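Side-chain contacts in N-acetylneuraminate lyase (Peptoclostridium difficile, PDB 4WOZ), which belongs to the dihydrodipicolinate synthetase family and folds as a TIM barrel of eight parallel strands surrounded by helices: residues G17-L22 with E84-A89; F105-G110 with N138-R143. All blocks are in the same frame, centred on the assembly; numbering follows the deposited sequence.

Contact 1 lies inside the closed eight-stranded barrel, its centre about 8 Å from that of the chain; contact 2 lies in the outer layer, about 19 Å from it. Their centres are about 16 Å apart. Strand 86-90 of contact 1 leads along the chain to helix 96-109 of contact 2, and the two contacts touch where Ala89 CB packs on Thr106 CG2 at 3.6 Å. Both include the N-terminal ends of barrel strands or the loop leading into one: Lys86 starts strand 86-90, and Arg143 immediately precedes strand 144-147. TIM barrels generally carry their active sites at the other, C-terminal ends of the strands.

Contact 1 of 2, residues G17-L22 with E84-A89; sequences GIYSAL and EIKLIA
Tyr19 reaches across the interior of the TIM barrel to Ile88 and Lys86. Its strand, 17-21, is separated from strand 86-90 by strand 52-55, and the nearest alpha carbons, those of Tyr19 and Lys86, are still 8.5 Å apart, so side chains alone bridge the gap. The tyrosine can be followed outward from CB. There a chi1 of -65° sets CG opposite the carbonyl carbon, and the ring leans back toward the start of its strand. On the side of the ring that bears CD2 and CE2, CD2 lies 3.9 Å from Ile88 CD1. One atom further, CE2 makes the closest ring contact, 3.5 Å from the same methyl, and it also meets Ile88 CG1 at 3.7 Å. CZ lies 3.7 Å from Ile88 CD1. These contacts add up to a CH-pi interaction: Ile88 CD1 sits over one face, 3.8 Å from the ring centroid and 24° off the normal, displaced toward the rim. The isoleucine and tyrosine side chains cross at about a right angle. Lys86 also crosses the tyrosine nearly at right angles, but it approaches the phenol end, with its CB oblique to the ring. The lysine chain is extended beyond CG and carries NZ past the phenol to the carbonyl oxygens of Asp14 and Lys16. The hydroxyl at the tip of Tyr19 hydrogen-bonds to Met15 O, while the aliphatic Lys86 CD lies 3.5 Å from Tyr19 OH.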
loop_
_atom_site.group_PDB
_atom_site.type_symbol
_atom_site.label_atom_id
_atom_site.label_comp_id
_atom_site.label_asym_id
_atom_site.label_seq_id
_atom_site.Cartn_x
_atom_site.Cartn_y
_atom_site.Cartn_z
ATOM N N GLY A 17 -6.900 -4.600 -32.372
ATOM C CA GLY A 17 -5.761 -3.910 -32.953
ATOM C C GLY A 17 -4.882 -3.128 -32.000
ATOM O O GLY A 17 -5.086 -3.142 -30.787
ATOM N N ILE A 18 -3.899 -2.439 -32.574
ATOM C CA ILE A 18 -2.948 -1.633 -31.819
ATOM C C ILE A 18 -3.382 -0.175 -31.850
ATOM O O ILE A 18 -3.514 0.412 -32.923
ATOM C CB ILE A 18 -1.535 -1.728 -32.434
ATOM C CG1 ILE A 18 -1.112 -3.193 -32.545
ATOM C CG2 ILE A 18 -0.541 -0.937 -31.592
ATOM C CD1 ILE A 18 -1.067 -3.926 -31.224
ATOM N N TYR A 19 -3.603 0.410 -30.677
ATOM C CA TYR A 19 -4.022 1.804 -30.595
ATOM C C TYR A 19 -3.012 2.666 -29.853
ATOM O O TYR A 19 -2.511 2.269 -28.806
ATOM C CB TYR A 19 -5.355 1.941 -29.850
ATOM C CG TYR A 19 -6.548 1.318 -30.522
ATOM C CD1 TYR A 19 -6.733 -0.063 -30.522
ATOM C CD2 TYR A 19 -7.518 2.117 -31.129
ATOM C CE1 TYR A 19 -7.858 -0.637 -31.105
ATOM C CE2 TYR A 19 -8.648 1.555 -31.716
ATOM C CZ TYR A 19 -8.811 0.179 -31.699
ATOM O OH TYR A 19 -9.927 -0.375 -32.277
ATOM N N SER A 20 -2.730 3.851 -30.388
ATOM C CA SER A 20 -1.824 4.773 -29.716
ATOM C C SER A 20 -2.668 5.672 -28.821
ATOM O O SER A 20 -3.687 6.211 -29.264
ATOM C CB SER A 20 -1.076 5.661 -30.721
ATOM O OG SER A 20 0.032 4.998 -31.300
ATOM N N ALA A 21 -2.268 5.813 -27.560
ATOM C CA ALA A 21 -2.975 6.714 -26.660
ATOM C C ALA A 21 -2.443 8.072 -27.121
ATOM O O ALA A 21 -1.324 8.454 -26.802
ATOM C CB ALA A 21 -2.588 6.439 -25.202
ATOM N N LEU A 22 -3.249 8.779 -27.900
ATOM C CA LEU A 22 -2.860 10.059 -28.469
ATOM C C LEU A 22 -2.399 11.150 -27.507
ATOM O O LEU A 22 -3.081 11.475 -26.535
ATOM C CB LEU A 22 -4.009 10.606 -29.322
ATOM C CG LEU A 22 -3.717 11.852 -30.162
ATOM C CD1 LEU A 22 -2.700 11.512 -31.247
ATOM C CD2 LEU A 22 -5.006 12.365 -30.788
ATOM N N GLU A 84 -9.756 6.864 -42.062
ATOM C CA GLU A 84 -8.546 6.095 -42.316
ATOM C C GLU A 84 -8.298 5.008 -41.266
ATOM O O GLU A 84 -8.006 3.864 -41.614
ATOM C CB GLU A 84 -7.347 7.041 -42.421
ATOM C CG GLU A 84 -6.053 6.365 -42.832
ATOM C CD GLU A 84 -5.092 7.324 -43.509
ATOM O OE1 GLU A 84 -5.232 8.550 -43.293
ATOM O OE2 GLU A 84 -4.195 6.851 -44.247
ATOM N N ILE A 85 -8.409 5.357 -39.987
ATOM C CA ILE A 85 -8.221 4.373 -38.924
ATOM C C ILE A 85 -9.349 4.472 -37.902
ATOM O O ILE A 85 -10.168 5.382 -37.963
ATOM C CB ILE A 85 -6.873 4.548 -38.187
ATOM C CG1 ILE A 85 -6.846 5.890 -37.458
ATOM C CG2 ILE A 85 -5.719 4.424 -39.176
ATOM C CD1 ILE A 85 -5.617 6.086 -36.601
ATOM N N LYS A 86 -9.375 3.524 -36.969
ATOM C CA LYS A 86 -10.395 3.468 -35.928
ATOM C C LYS A 86 -10.167 4.500 -34.828
ATOM O O LYS A 86 -9.036 4.924 -34.574
ATOM C CB LYS A 86 -10.429 2.069 -35.309
ATOM C CG LYS A 86 -10.696 0.973 -36.315
ATOM C CD LYS A 86 -10.422 -0.393 -35.722
ATOM C CE LYS A 86 -10.288 -1.441 -36.816
ATOM N NZ LYS A 86 -9.876 -2.761 -36.257
ATOM N N LEU A 87 -11.255 4.883 -34.169
ATOM C CA LEU A 87 -11.197 5.869 -33.106
ATOM C C LEU A 87 -11.974 5.460 -31.867
ATOM O O LEU A 87 -13.149 5.066 -31.946
ATOM C CB LEU A 87 -11.741 7.209 -33.596
ATOM C CG LEU A 87 -10.940 7.975 -34.647
ATOM C CD1 LEU A 87 -11.728 9.201 -35.078
ATOM C CD2 LEU A 87 -9.590 8.371 -34.074
ATOM N N ILE A 88 -11.307 5.556 -30.723
ATOM C CA ILE A 88 -11.922 5.255 -29.441
ATOM C C ILE A 88 -11.816 6.539 -28.627
ATOM O O ILE A 88 -10.748 7.153 -28.551
ATOM C CB ILE A 88 -11.183 4.135 -28.688
ATOM C CG1 ILE A 88 -11.306 2.815 -29.456
ATOM C CG2 ILE A 88 -11.767 3.988 -27.284
ATOM C CD1 ILE A 88 -10.582 1.659 -28.786
ATOM N N ALA A 89 -12.922 6.951 -28.024
ATOM C CA ALA A 89 -12.913 8.171 -27.237
ATOM C C ALA A 89 -13.026 7.902 -25.741
ATOM O O ALA A 89 -13.987 7.284 -25.289
ATOM C CB ALA A 89 -14.049 9.088 -27.692
#

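Contact 2 of 2, residues F105-G110 with N138-R143; sequences FTTDLG and NSVDNR
Thr107 OG1 is gripped by two hydrogen bonds: it accepts one from Asn142 ND2 and makes another with Ala103 O, one turn earlier in its own helix. The Asn142 ND2 to Thr107 OG1 bond is 3.0 Å long and nearly straight, with an angle of 169° at the hydrogen. OG1 also lies only 7° out of the amide plane, so the donor is well aimed. Thr107 presents the oxygen by keeping OG1 beside its backbone N (chi1 -67°), and the two side chains run antiparallel alongside each other. Further bonds fix the rotation of the amide: Asn142 ND2 also bonds to Tyr111 O, while Asn142 OD1 accepts Arg143 N at 2.8 Å, in the carbonyl plane. The polar ends of this buried asparagine are thus satisfied. Two methyl-to-oxygen van der Waals contacts complete the fit. Val140 CG2 comes to 3.7 Å from Thr107 OG1, and on the other branch Thr107 CG2 lies 3.8 Å from Asp141 O. Just beyond, helix 96-109 ends in a Schellman motif at Gly110. The contact joins the last turn of that helix to the loop between helix 126-138 and strand 144-147. Val140 extends the packing onto Ala103 and Lys104 of helix 96-109, Thr106 reaches Phe74 of helix 67-81, and both Thr106 and Asn142 rest on Ile114 of barrel strand 113-117.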
loop_
_atom_site.group_PDB
_atom_site.type_symbol
_atom_site.label_atom_id
_atom_site.label_comp_id
_atom_site.label_asym_id
_atom_site.label_seq_id
_atom_site.Cartn_x
_atom_site.Cartn_y
_atom_site.Cartn_z
ATOM N N PHE A 105 -21.163 13.885 -27.619
ATOM C CA PHE A 105 -20.349 14.637 -28.561
ATOM C C PHE A 105 -19.551 13.710 -29.482
ATOM O O PHE A 105 -19.646 13.811 -30.703
ATOM C CB PHE A 105 -19.391 15.559 -27.799
ATOM C CG PHE A 105 -18.616 16.497 -28.682
ATOM C CD1 PHE A 105 -19.255 17.545 -29.333
ATOM C CD2 PHE A 105 -17.247 16.338 -28.855
ATOM C CE1 PHE A 105 -18.542 18.424 -30.145
ATOM C CE2 PHE A 105 -16.523 17.211 -29.664
ATOM C CZ PHE A 105 -17.175 18.256 -30.311
ATOM N N THR A 106 -18.775 12.802 -28.899
ATOM C CA THR A 106 -17.961 11.889 -29.696
ATOM C C THR A 106 -18.784 10.915 -30.532
ATOM O O THR A 106 -18.430 10.624 -31.670
ATOM C CB THR A 106 -16.968 11.092 -28.811
ATOM O OG1 THR A 106 -17.683 10.350 -27.814
ATOM C CG2 THR A 106 -15.989 12.045 -28.124
ATOM N N THR A 107 -19.881 10.406 -29.981
ATOM C CA THR A 107 -20.712 9.481 -30.740
ATOM C C THR A 107 -21.252 10.179 -31.990
ATOM O O THR A 107 -21.308 9.586 -33.077
ATOM C CB THR A 107 -21.895 8.959 -29.902
ATOM O OG1 THR A 107 -21.403 8.137 -28.838
ATOM C CG2 THR A 107 -22.844 8.140 -30.770
ATOM N N ASP A 108 -21.635 11.444 -31.839
ATOM C CA ASP A 108 -22.160 12.201 -32.965
ATOM C C ASP A 108 -21.057 12.478 -33.984
ATOM O O ASP A 108 -21.330 12.595 -35.177
ATOM C CB ASP A 108 -22.791 13.514 -32.491
ATOM C CG ASP A 108 -24.074 13.295 -31.706
ATOM O OD1 ASP A 108 -24.679 12.211 -31.844
ATOM O OD2 ASP A 108 -24.487 14.213 -30.964
ATOM N N LEU A 109 -19.817 12.578 -33.512
ATOM C CA LEU A 109 -18.677 12.811 -34.394
ATOM C C LEU A 109 -18.332 11.531 -35.148
ATOM O O LEU A 109 -17.528 11.540 -36.080
ATOM C CB LEU A 109 -17.459 13.270 -33.591
ATOM C CG LEU A 109 -17.404 14.743 -33.185
ATOM C CD1 LEU A 109 -16.159 14.992 -32.351
ATOM C CD2 LEU A 109 -17.386 15.622 -34.437
ATOM N N GLY A 110 -18.940 10.427 -34.732
ATOM C CA GLY A 110 -18.688 9.164 -35.393
ATOM C C GLY A 110 -17.568 8.311 -34.824
ATOM O O GLY A 110 -16.996 7.497 -35.551
ATOM N N ASN A 138 -25.584 3.923 -21.746
ATOM C CA ASN A 138 -27.010 3.865 -22.052
ATOM C C ASN A 138 -27.491 5.194 -22.628
ATOM O O ASN A 138 -28.557 5.263 -23.243
ATOM C CB ASN A 138 -27.830 3.518 -20.807
ATOM C CG ASN A 138 -27.482 2.155 -20.240
ATOM O OD1 ASN A 138 -27.188 1.216 -20.984
ATOM N ND2 ASN A 138 -27.530 2.035 -18.917
ATOM N N SER A 139 -26.693 6.240 -22.432
ATOM C CA SER A 139 -27.024 7.572 -22.933
ATOM C C SER A 139 -26.794 7.722 -24.430
ATOM O O SER A 139 -27.284 8.673 -25.036
ATOM C CB SER A 139 -26.198 8.639 -22.211
ATOM O OG SER A 139 -26.580 8.765 -20.853
ATOM N N VAL A 140 -26.050 6.798 -25.032
ATOM C CA VAL A 140 -25.767 6.897 -26.458
ATOM C C VAL A 140 -25.850 5.584 -27.225
ATOM O O VAL A 140 -25.942 4.500 -26.646
ATOM C CB VAL A 140 -24.363 7.496 -26.704
ATOM C CG1 VAL A 140 -24.263 8.871 -26.069
ATOM C CG2 VAL A 140 -23.293 6.571 -26.136
ATOM N N ASP A 141 -25.813 5.698 -28.545
ATOM C CA ASP A 141 -25.871 4.539 -29.419
ATOM C C ASP A 141 -24.440 4.216 -29.837
ATOM O O ASP A 141 -24.031 4.490 -30.964
ATOM C CB ASP A 141 -26.736 4.853 -30.642
ATOM C CG ASP A 141 -26.930 3.652 -31.541
ATOM O OD1 ASP A 141 -27.228 2.560 -31.013
ATOM O OD2 ASP A 141 -26.794 3.800 -32.776
ATOM N N ASN A 142 -23.685 3.639 -28.909
ATOM C CA ASN A 142 -22.291 3.296 -29.154
ATOM C C ASN A 142 -21.924 2.051 -28.341
ATOM O O ASN A 142 -22.799 1.365 -27.805
ATOM C CB ASN A 142 -21.399 4.476 -28.741
ATOM C CG ASN A 142 -20.167 4.621 -29.620
ATOM O OD1 ASN A 142 -19.497 3.641 -29.936
ATOM N ND2 ASN A 142 -19.859 5.851 -30.010
ATOM N N ARG A 143 -20.627 1.765 -28.254
ATOM C CA ARG A 143 -20.129 0.619 -27.497
ATOM C C ARG A 143 -19.056 1.128 -26.538
ATOM O O ARG A 143 -18.283 2.022 -26.886
ATOM C CB ARG A 143 -19.540 -0.423 -28.450
ATOM C CG ARG A 143 -20.543 -0.954 -29.461
ATOM C CD ARG A 143 -19.859 -1.703 -30.597
ATOM N NE ARG A 143 -19.015 -0.827 -31.408
ATOM C CZ ARG A 143 -18.244 -1.249 -32.409
ATOM N NH1 ARG A 143 -18.207 -2.538 -32.724
ATOM N NH2 ARG A 143 -17.511 -0.381 -33.097
#